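Local coordinates for protein Pyrsv_gp04 (Pyrobaculum spherical virus, PDB 2VXZ) that is of unknown function but carries a viral transcriptional regulator domain of the helix-turn-helix clan, so it probably acts in controlling transcription, at residues 80-85 / 111-116; 95-100 / 133-138. All blocks are in the same frame, centred on the assembly; numbering follows the deposited sequence.

Contact 1: 80-85 / 111-116; sequences IREVER and RKFFSS
Glu-82 meets Phe-113 and Phe-114 in a partly buried helix-helix contact, where the long helix 69-89 passes the C-terminal end of the short helix 108-115. The axes of the two short segments run roughly antiparallel, at 147°, and come no closer than 11.1 Å, so side chains alone bridge the gap. The methylene part of Glu-82 does most of the touching. Its CB lies 3.9 Å from CE1 of Phe-114, while its CG sits 3.8 Å from CD2 of Phe-113. The bend at chi2 (-70°) folds the carboxylate back along its own helix to the side of Arg-85; its plane stands 55° from the Phe-113 ring. NH2 of Arg-85, one helical turn on, donates a 2.9 Å hydrogen bond to OE1 of Glu-82, part of a salt bridge. OE1 lies in the plane of the Arg-85 guanidinium, while NH2 meets it from above the carboxylate plane. OE2 accepts from NE2 of Gln-109, so both carboxylate oxygens have a partner; Arg-85 NH2 is shared with Asp-107 in a second salt bridge. Deeper in, CG2 of Val-83 approaches CZ of Phe-114 at 4.4 Å, and CD2 of Phe-113 rests over one face of the Phe-114 ring, toward its rim. This is a near-antiparallel helix pair joined by an aromatic patch and flanked by an i,i+3 Glu-Arg salt bridge, within the region assigned by sequence to a PSV transcriptional regulator family.

Contact 2: 95-100 / 133-138; sequences ISPPRL and HLLKMI
Ile-95, at the end of the short strand 94-95, is the first residue to touch Leu-135 of helix 125-139: its CG2 lies 3.6 Å from CD2 of the leucine. With CG1 anti to the backbone N (chi1 -168°), the CG2 branch is left between N and the carbonyl carbon, and it is this branch that meets the leucine. The backbone of Ile-95 pairs with Tyr-151 of strand 151-152, and that tyrosine also touches Leu-135. At Ser-96 the main chain itself makes the contact, its C atom 3.6 Å from CD1 of Leu-135. The side chain of Ser-96 is the N-cap of helix 97-106: OG accepts a weak bond of 3.3 Å from the backbone N of Arg-99, and it is also hydrogen-bonded to Glu-148. Pro-97 opens the helix and crosses the leucine at an angle, with its CD 4.1 Å from CD1. One turn on from the cap, Leu-100 points back at the same partner, tip to tip, CD2 to CD2 at 3.8 Å. Leu-135 therefore divides its work, CD1 against the backbone at the helix start and CD2 between Ile-95 and Leu-100; it gives by far the largest share of the buried surface. No hydrogen bond crosses between the segments, and all five touching residues are buried. The motif is a serine N-cap with a proline at the first helical position, which starts helix 97-106 where it packs on helix 125-139 in the buried core of this mostly helical region.

The two contacts alternate along the chain, and their centres lie about 12 Å apart. Helix 125-139 joins them directly: Leu-134, next to the leucine that fills contact 2, turns its CD2 to CG2 of Val-83 at 3.6 Å and to CE2 of Phe-114 at 3.8 Å. It thus reaches both segments of contact 1. A turn later Ile-138 adds to this, its CD1 3.8 Å from CB of Val-83. Val-83 also touches Leu-100 of contact 2. The apolar sides of 80-85 / 111-116 and 95-100 / 133-138 form one continuous core within the predicted transcriptional regulator domain, in which helix 125-139 packs against the three helices 69-89, 97-106 and 108-115.

Contact 1: 80-85 / 111-116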
ATOM      1  N   ILE A  80       6.002  -7.478  -2.854  1.00 23.54           N
ATOM      2  CA  ILE A  80       6.129  -8.592  -3.798  1.00 24.24           C
ATOM      3  C   ILE A  80       6.629  -9.858  -3.114  1.00 23.98           C
ATOM      4  O   ILE A  80       6.066 -10.928  -3.315  1.00 23.78           O
ATOM      5  CB  ILE A  80       7.008  -8.216  -5.002  1.00 24.03           C
ATOM      6  CG1 ILE A  80       6.307  -7.131  -5.831  1.00 24.74           C
ATOM      7  CG2 ILE A  80       7.235  -9.422  -5.890  1.00 23.80           C
ATOM      8  CD1 ILE A  80       7.116  -6.633  -6.994  1.00 24.77           C
ATOM      9  N   ARG A  81       7.653  -9.734  -2.276  1.00 24.25           N
ATOM     10  CA  ARG A  81       8.175 -10.885  -1.536  1.00 25.13           C
ATOM     11  C   ARG A  81       7.115 -11.515  -0.640  1.00 24.66           C
ATOM     12  O   ARG A  81       7.046 -12.743  -0.536  1.00 24.24           O
ATOM     13  CB  ARG A  81       9.403 -10.501  -0.707  1.00 25.30           C
ATOM     14  CG  ARG A  81      10.634 -10.176  -1.542  1.00 27.55           C
ATOM     15  CD  ARG A  81      11.888 -10.115  -0.694  1.00 28.94           C
ATOM     16  NE  ARG A  81      11.784  -9.111   0.362  1.00 32.16           N
ATOM     17  CZ  ARG A  81      12.141  -7.828   0.259  1.00 32.77           C
ATOM     18  NH1 ARG A  81      12.654  -7.333  -0.864  0.50 33.50           N
ATOM     19  NH2 ARG A  81      11.978  -7.032   1.306  1.00 33.49           N
ATOM     20  N   GLU A  82       6.296 -10.680   0.003  1.00 24.41           N
ATOM     21  CA  GLU A  82       5.235 -11.176   0.869  1.00 24.54           C
ATOM     22  C   GLU A  82       4.177 -11.914   0.070  1.00 23.88           C
ATOM     23  O   GLU A  82       3.786 -12.996   0.460  1.00 23.17           O
ATOM     24  CB  GLU A  82       4.588 -10.061   1.689  1.00 24.76           C
ATOM     25  CG  GLU A  82       5.478  -9.523   2.787  1.00 27.45           C
ATOM     26  CD  GLU A  82       5.679 -10.510   3.918  1.00 31.03           C
ATOM     27  OE1 GLU A  82       4.695 -10.842   4.596  1.00 33.97           O
ATOM     28  OE2 GLU A  82       6.814 -10.976   4.117  1.00 35.78           O
ATOM     29  N   VAL A  83       3.714 -11.337  -1.046  1.00 23.13           N
ATOM     30  CA  VAL A  83       2.747 -12.036  -1.901  1.00 23.36           C
ATOM     31  C   VAL A  83       3.331 -13.379  -2.362  1.00 23.47           C
ATOM     32  O   VAL A  83       2.669 -14.416  -2.282  1.00 23.20           O
ATOM     33  CB  VAL A  83       2.306 -11.191  -3.120  1.00 23.12           C
ATOM     34  CG1 VAL A  83       1.418 -12.031  -4.082  1.00 22.43           C
ATOM     35  CG2 VAL A  83       1.577  -9.926  -2.658  1.00 23.36           C
ATOM     36  N   GLU A  84       4.572 -13.371  -2.823  1.00 23.58           N
ATOM     37  CA  GLU A  84       5.167 -14.591  -3.362  1.00 24.55           C
ATOM     38  C   GLU A  84       5.400 -15.629  -2.282  1.00 24.54           C
ATOM     39  O   GLU A  84       5.277 -16.829  -2.548  1.00 25.51           O
ATOM     40  CB  GLU A  84       6.459 -14.277  -4.116  1.00 23.98           C
ATOM     41  CG  GLU A  84       6.197 -13.429  -5.352  1.00 25.91           C
ATOM     42  CD  GLU A  84       7.278 -13.550  -6.363  1.00 27.31           C
ATOM     43  OE1 GLU A  84       8.365 -12.987  -6.122  1.00 28.06           O
ATOM     44  OE2 GLU A  84       7.033 -14.234  -7.388  1.00 32.68           O
ATOM     45  N   ARG A  85       5.704 -15.187  -1.059  1.00 24.69           N
ATOM     46  CA  ARG A  85       5.814 -16.126   0.072  1.00 24.79           C
ATOM     47  C   ARG A  85       4.471 -16.811   0.357  1.00 24.18           C
ATOM     48  O   ARG A  85       4.409 -18.037   0.566  1.00 24.17           O
ATOM     49  CB  ARG A  85       6.325 -15.432   1.334  1.00 24.79           C
ATOM     50  CG  ARG A  85       6.469 -16.385   2.521  1.00 25.63           C
ATOM     51  CD  ARG A  85       7.045 -15.724   3.729  1.00 26.32           C
ATOM     52  NE  ARG A  85       6.204 -14.631   4.179  1.00 27.54           N
ATOM     53  CZ  ARG A  85       5.098 -14.763   4.912  1.00 28.89           C
ATOM     54  NH1 ARG A  85       4.668 -15.951   5.318  1.00 30.05           N
ATOM     55  NH2 ARG A  85       4.423 -13.683   5.254  1.00 28.81           N
ATOM     56  N   ARG A 111       0.173  -9.623   7.697  1.00 22.09           N
ATOM     57  CA  ARG A 111      -0.782  -8.656   8.222  1.00 22.81           C
ATOM     58  C   ARG A 111      -0.083  -7.444   8.838  1.00 22.75           C
ATOM     59  O   ARG A 111      -0.478  -6.304   8.586  1.00 23.23           O
ATOM     60  CB  ARG A 111      -1.707  -9.301   9.267  1.00 23.19           C
ATOM     61  CG  ARG A 111      -2.905  -8.422   9.618  1.00 22.95           C
ATOM     62  CD  ARG A 111      -3.731  -8.964  10.770  1.00 25.94           C
ATOM     63  NE  ARG A 111      -4.714  -7.949  11.163  1.00 29.92           N
ATOM     64  CZ  ARG A 111      -6.038  -8.108  11.222  1.00 32.81           C
ATOM     65  NH1 ARG A 111      -6.622  -9.284  10.988  1.00 35.69           N
ATOM     66  NH2 ARG A 111      -6.791  -7.067  11.563  1.00 32.55           N
ATOM     67  N   LYS A 112       0.931  -7.697   9.658  1.00 23.20           N
ATOM     68  CA  LYS A 112       1.732  -6.631  10.268  1.00 23.14           C
ATOM     69  C   LYS A 112       2.369  -5.741   9.207  1.00 23.11           C
ATOM     70  O   LYS A 112       2.330  -4.520   9.317  1.00 23.47           O
ATOM     71  CB  LYS A 112       2.819  -7.211  11.173  1.00 23.66           C
ATOM     72  CG  LYS A 112       3.678  -6.160  11.871  1.00 24.37           C
ATOM     73  CD  LYS A 112       4.736  -6.790  12.748  1.00 25.48           C
ATOM     74  CE  LYS A 112       5.867  -5.808  13.091  1.00 27.15           C
ATOM     75  NZ  LYS A 112       5.421  -4.743  14.023  0.70 29.06           N
ATOM     76  N   PHE A 113       2.957  -6.359   8.191  1.00 22.64           N
ATOM     77  CA  PHE A 113       3.609  -5.615   7.118  1.00 22.63           C
ATOM     78  C   PHE A 113       2.623  -4.735   6.358  1.00 22.07           C
ATOM     79  O   PHE A 113       2.807  -3.525   6.246  1.00 22.26           O
ATOM     80  CB  PHE A 113       4.308  -6.569   6.161  1.00 22.65           C
ATOM     81  CG  PHE A 113       4.976  -5.881   5.006  1.00 23.35           C
ATOM     82  CD1 PHE A 113       6.095  -5.093   5.206  1.00 26.81           C
ATOM     83  CD2 PHE A 113       4.481  -6.016   3.721  1.00 23.45           C
ATOM     84  CE1 PHE A 113       6.711  -4.455   4.129  1.00 25.60           C
ATOM     85  CE2 PHE A 113       5.098  -5.388   2.652  1.00 24.01           C
ATOM     86  CZ  PHE A 113       6.195  -4.605   2.857  1.00 23.74           C
ATOM     87  N   PHE A 114       1.565  -5.341   5.838  1.00 21.06           N
ATOM     88  CA  PHE A 114       0.613  -4.575   5.036  1.00 20.97           C
ATOM     89  C   PHE A 114      -0.133  -3.516   5.866  1.00 21.33           C
ATOM     90  O   PHE A 114      -0.420  -2.443   5.364  1.00 20.99           O
ATOM     91  CB  PHE A 114      -0.352  -5.498   4.266  1.00 20.67           C
ATOM     92  CG  PHE A 114       0.239  -6.060   3.001  1.00 21.45           C
ATOM     93  CD1 PHE A 114       0.830  -7.307   2.995  1.00 21.44           C
ATOM     94  CD2 PHE A 114       0.232  -5.326   1.826  1.00 20.22           C
ATOM     95  CE1 PHE A 114       1.395  -7.823   1.840  1.00 22.35           C
ATOM     96  CE2 PHE A 114       0.786  -5.842   0.658  1.00 21.87           C
ATOM     97  CZ  PHE A 114       1.375  -7.089   0.668  1.00 21.50           C
ATOM     98  N   SER A 115      -0.443  -3.799   7.131  1.00 22.37           N
ATOM     99  CA  SER A 115      -1.198  -2.817   7.936  1.00 22.79           C
ATOM    100  C   SER A 115      -0.346  -1.592   8.285  1.00 23.18           C
ATOM    101  O   SER A 115      -0.886  -0.541   8.643  1.00 23.89           O
ATOM    102  CB  SER A 115      -1.752  -3.447   9.205  1.00 23.36           C
ATOM    103  OG  SER A 115      -0.710  -3.792  10.067  1.00 23.92           O
ATOM    104  N   SER A 116       0.974  -1.713   8.145  1.00 22.31           N
ATOM    105  CA  SER A 116       1.868  -0.561   8.308  1.00 23.44           C
ATOM    106  C   SER A 116       1.962   0.306   7.041  1.00 22.98           C
ATOM    107  O   SER A 116       2.646   1.342   7.047  1.00 23.43           O
ATOM    108  CB  SER A 116       3.260  -1.011   8.769  1.00 24.03           C
ATOM    109  OG  SER A 116       3.956  -1.726   7.760  1.00 27.95           O
TER

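Contact 2: 95-100 / 133-138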
ATOM      1  N   ILE A  95      -4.493 -16.814  -8.198  1.00 22.36           N
ATOM      2  CA  ILE A  95      -4.741 -15.910  -7.081  1.00 22.89           C
ATOM      3  C   ILE A  95      -5.639 -14.755  -7.537  1.00 22.15           C
ATOM      4  O   ILE A  95      -5.617 -14.350  -8.697  1.00 22.18           O
ATOM      5  CB  ILE A  95      -3.409 -15.394  -6.474  1.00 22.52           C
ATOM      6  CG1 ILE A  95      -3.654 -14.698  -5.129  1.00 24.18           C
ATOM      7  CG2 ILE A  95      -2.687 -14.490  -7.444  1.00 22.19           C
ATOM      8  CD1 ILE A  95      -2.451 -14.683  -4.236  1.00 25.51           C
ATOM      9  N   SER A  96      -6.464 -14.274  -6.609  1.00 22.86           N
ATOM     10  CA  SER A  96      -7.402 -13.194  -6.838  1.00 22.46           C
ATOM     11  C   SER A  96      -7.263 -12.195  -5.678  1.00 22.12           C
ATOM     12  O   SER A  96      -6.732 -12.537  -4.633  1.00 21.50           O
ATOM     13  CB  SER A  96      -8.833 -13.721  -6.877  1.00 22.90           C
ATOM     14  OG  SER A  96      -9.245 -14.252  -5.611  1.00 23.50           O
ATOM     15  N   PRO A  97      -7.736 -10.960  -5.864  1.00 21.87           N
ATOM     16  CA  PRO A  97      -7.609  -9.994  -4.763  1.00 22.32           C
ATOM     17  C   PRO A  97      -8.252 -10.433  -3.436  1.00 22.38           C
ATOM     18  O   PRO A  97      -7.634 -10.258  -2.381  1.00 22.46           O
ATOM     19  CB  PRO A  97      -8.232  -8.716  -5.351  1.00 22.59           C
ATOM     20  CG  PRO A  97      -8.065  -8.879  -6.842  1.00 22.28           C
ATOM     21  CD  PRO A  97      -8.299 -10.342  -7.078  1.00 22.45           C
ATOM     22  N   PRO A  98      -9.475 -11.008  -3.469  1.00 22.76           N
ATOM     23  CA  PRO A  98     -10.054 -11.458  -2.205  1.00 22.93           C
ATOM     24  C   PRO A  98      -9.267 -12.585  -1.570  1.00 22.97           C
ATOM     25  O   PRO A  98      -9.108 -12.621  -0.361  1.00 22.65           O
ATOM     26  CB  PRO A  98     -11.445 -11.951  -2.617  1.00 23.59           C
ATOM     27  CG  PRO A  98     -11.728 -11.280  -3.887  1.00 24.44           C
ATOM     28  CD  PRO A  98     -10.433 -11.187  -4.579  1.00 22.78           C
ATOM     29  N   ARG A  99      -8.780 -13.515  -2.379  1.00 23.07           N
ATOM     30  CA  ARG A  99      -7.972 -14.612  -1.827  1.00 23.98           C
ATOM     31  C   ARG A  99      -6.670 -14.105  -1.204  1.00 22.47           C
ATOM     32  O   ARG A  99      -6.244 -14.581  -0.153  1.00 22.30           O
ATOM     33  CB  ARG A  99      -7.711 -15.670  -2.887  1.00 24.02           C
ATOM     34  CG  ARG A  99      -8.938 -16.532  -3.111  1.00 27.65           C
ATOM     35  CD  ARG A  99      -8.725 -17.542  -4.212  0.70 28.39           C
ATOM     36  NE  ARG A  99      -7.721 -18.561  -3.896  0.50 31.96           N
ATOM     37  CZ  ARG A  99      -7.980 -19.828  -3.564  0.50 33.66           C
ATOM     38  NH1 ARG A  99      -9.227 -20.282  -3.453  0.50 35.06           N
ATOM     39  NH2 ARG A  99      -6.969 -20.655  -3.333  1.00 36.09           N
ATOM     40  N   LEU A 100      -6.049 -13.137  -1.857  1.00 21.49           N
ATOM     41  CA  LEU A 100      -4.832 -12.545  -1.332  1.00 21.52           C
ATOM     42  C   LEU A 100      -5.135 -11.795  -0.051  1.00 20.86           C
ATOM     43  O   LEU A 100      -4.397 -11.905   0.918  1.00 21.68           O
ATOM     44  CB  LEU A 100      -4.187 -11.626  -2.363  1.00 21.14           C
ATOM     45  CG  LEU A 100      -2.932 -10.892  -1.890  1.00 21.39           C
ATOM     46  CD1 LEU A 100      -1.843 -11.882  -1.470  1.00 21.21           C
ATOM     47  CD2 LEU A 100      -2.423  -9.930  -2.980  1.00 22.54           C
ATOM     48  N   HIS A 133      -4.052  -4.173  -7.990  1.00 21.78           N
ATOM     49  CA  HIS A 133      -2.962  -3.465  -8.645  1.00 21.86           C
ATOM     50  C   HIS A 133      -1.627  -4.174  -8.401  1.00 21.64           C
ATOM     51  O   HIS A 133      -0.811  -4.325  -9.320  1.00 22.51           O
ATOM     52  CB  HIS A 133      -2.903  -2.023  -8.149  1.00 22.18           C
ATOM     53  CG  HIS A 133      -1.922  -1.186  -8.900  1.00 22.91           C
ATOM     54  ND1 HIS A 133      -2.200  -0.646 -10.139  1.00 26.05           N
ATOM     55  CD2 HIS A 133      -0.656  -0.824  -8.603  1.00 23.93           C
ATOM     56  CE1 HIS A 133      -1.147   0.028 -10.558  1.00 25.25           C
ATOM     57  NE2 HIS A 133      -0.194  -0.071  -9.651  1.00 24.45           N
ATOM     58  N   LEU A 134      -1.426  -4.625  -7.166  1.00 21.19           N
ATOM     59  CA  LEU A 134      -0.221  -5.358  -6.779  1.00 21.33           C
ATOM     60  C   LEU A 134      -0.129  -6.666  -7.557  1.00 21.25           C
ATOM     61  O   LEU A 134       0.942  -7.033  -8.074  1.00 21.10           O
ATOM     62  CB  LEU A 134      -0.237  -5.627  -5.264  1.00 21.43           C
ATOM     63  CG  LEU A 134       0.968  -6.338  -4.627  1.00 21.66           C
ATOM     64  CD1 LEU A 134       2.298  -5.644  -4.957  1.00 21.11           C
ATOM     65  CD2 LEU A 134       0.795  -6.474  -3.108  1.00 21.02           C
ATOM     66  N   LEU A 135      -1.238  -7.391  -7.632  1.00 21.32           N
ATOM     67  CA  LEU A 135      -1.228  -8.672  -8.344  1.00 21.47           C
ATOM     68  C   LEU A 135      -0.913  -8.466  -9.823  1.00 22.08           C
ATOM     69  O   LEU A 135      -0.177  -9.243 -10.436  1.00 21.45           O
ATOM     70  CB  LEU A 135      -2.550  -9.427  -8.175  1.00 21.40           C
ATOM     71  CG  LEU A 135      -2.814 -10.055  -6.816  1.00 21.10           C
ATOM     72  CD1 LEU A 135      -4.229 -10.591  -6.722  1.00 21.23           C
ATOM     73  CD2 LEU A 135      -1.823 -11.170  -6.503  1.00 20.56           C
ATOM     74  N   LYS A 136      -1.454  -7.414 -10.403  1.00 22.75           N
ATOM     75  CA  LYS A 136      -1.214  -7.146 -11.818  1.00 24.61           C
ATOM     76  C   LYS A 136       0.256  -6.799 -12.073  1.00 24.12           C
ATOM     77  O   LYS A 136       0.818  -7.118 -13.136  1.00 23.66           O
ATOM     78  CB  LYS A 136      -2.143  -6.020 -12.265  1.00 24.23           C
ATOM     79  CG  LYS A 136      -2.532  -6.032 -13.706  1.00 27.56           C
ATOM     80  CD  LYS A 136      -3.630  -5.009 -13.934  1.00 27.38           C
ATOM     81  CE  LYS A 136      -4.793  -5.609 -14.687  1.00 30.02           C
ATOM     82  NZ  LYS A 136      -5.817  -4.577 -15.032  0.50 30.06           N
HETATM   83  N   MSE A 137       0.889  -6.139 -11.104  1.00 24.76           N
HETATM   84  CA  MSE A 137       2.318  -5.805 -11.209  1.00 25.77           C
HETATM   85  C   MSE A 137       3.201  -7.047 -11.195  1.00 24.43           C
HETATM   86  O   MSE A 137       4.251  -7.069 -11.834  1.00 24.11           O
HETATM   87  CB  MSE A 137       2.754  -4.891 -10.074  1.00 25.77           C
HETATM   88  CG  MSE A 137       2.197  -3.514 -10.190  1.00 27.53           C
HETATM   89 SE   MSE A 137       2.724  -2.456  -8.642  1.00 38.25          SE
HETATM   90  CE  MSE A 137       4.464  -3.167  -8.381  1.00 21.30           C
ATOM     91  N   ILE A 138       2.763  -8.076 -10.463  1.00 23.02           N
ATOM     92  CA  ILE A 138       3.533  -9.294 -10.291  1.00 23.13           C
ATOM     93  C   ILE A 138       3.305 -10.308 -11.425  1.00 22.80           C
ATOM     94  O   ILE A 138       4.263 -10.921 -11.919  1.00 21.89           O
ATOM     95  CB  ILE A 138       3.214  -9.972  -8.943  1.00 22.79           C
ATOM     96  CG1 ILE A 138       3.507  -9.030  -7.769  1.00 23.08           C
ATOM     97  CG2 ILE A 138       4.005 -11.265  -8.805  1.00 21.97           C
ATOM     98  CD1 ILE A 138       2.944  -9.502  -6.441  1.00 23.70           C
TER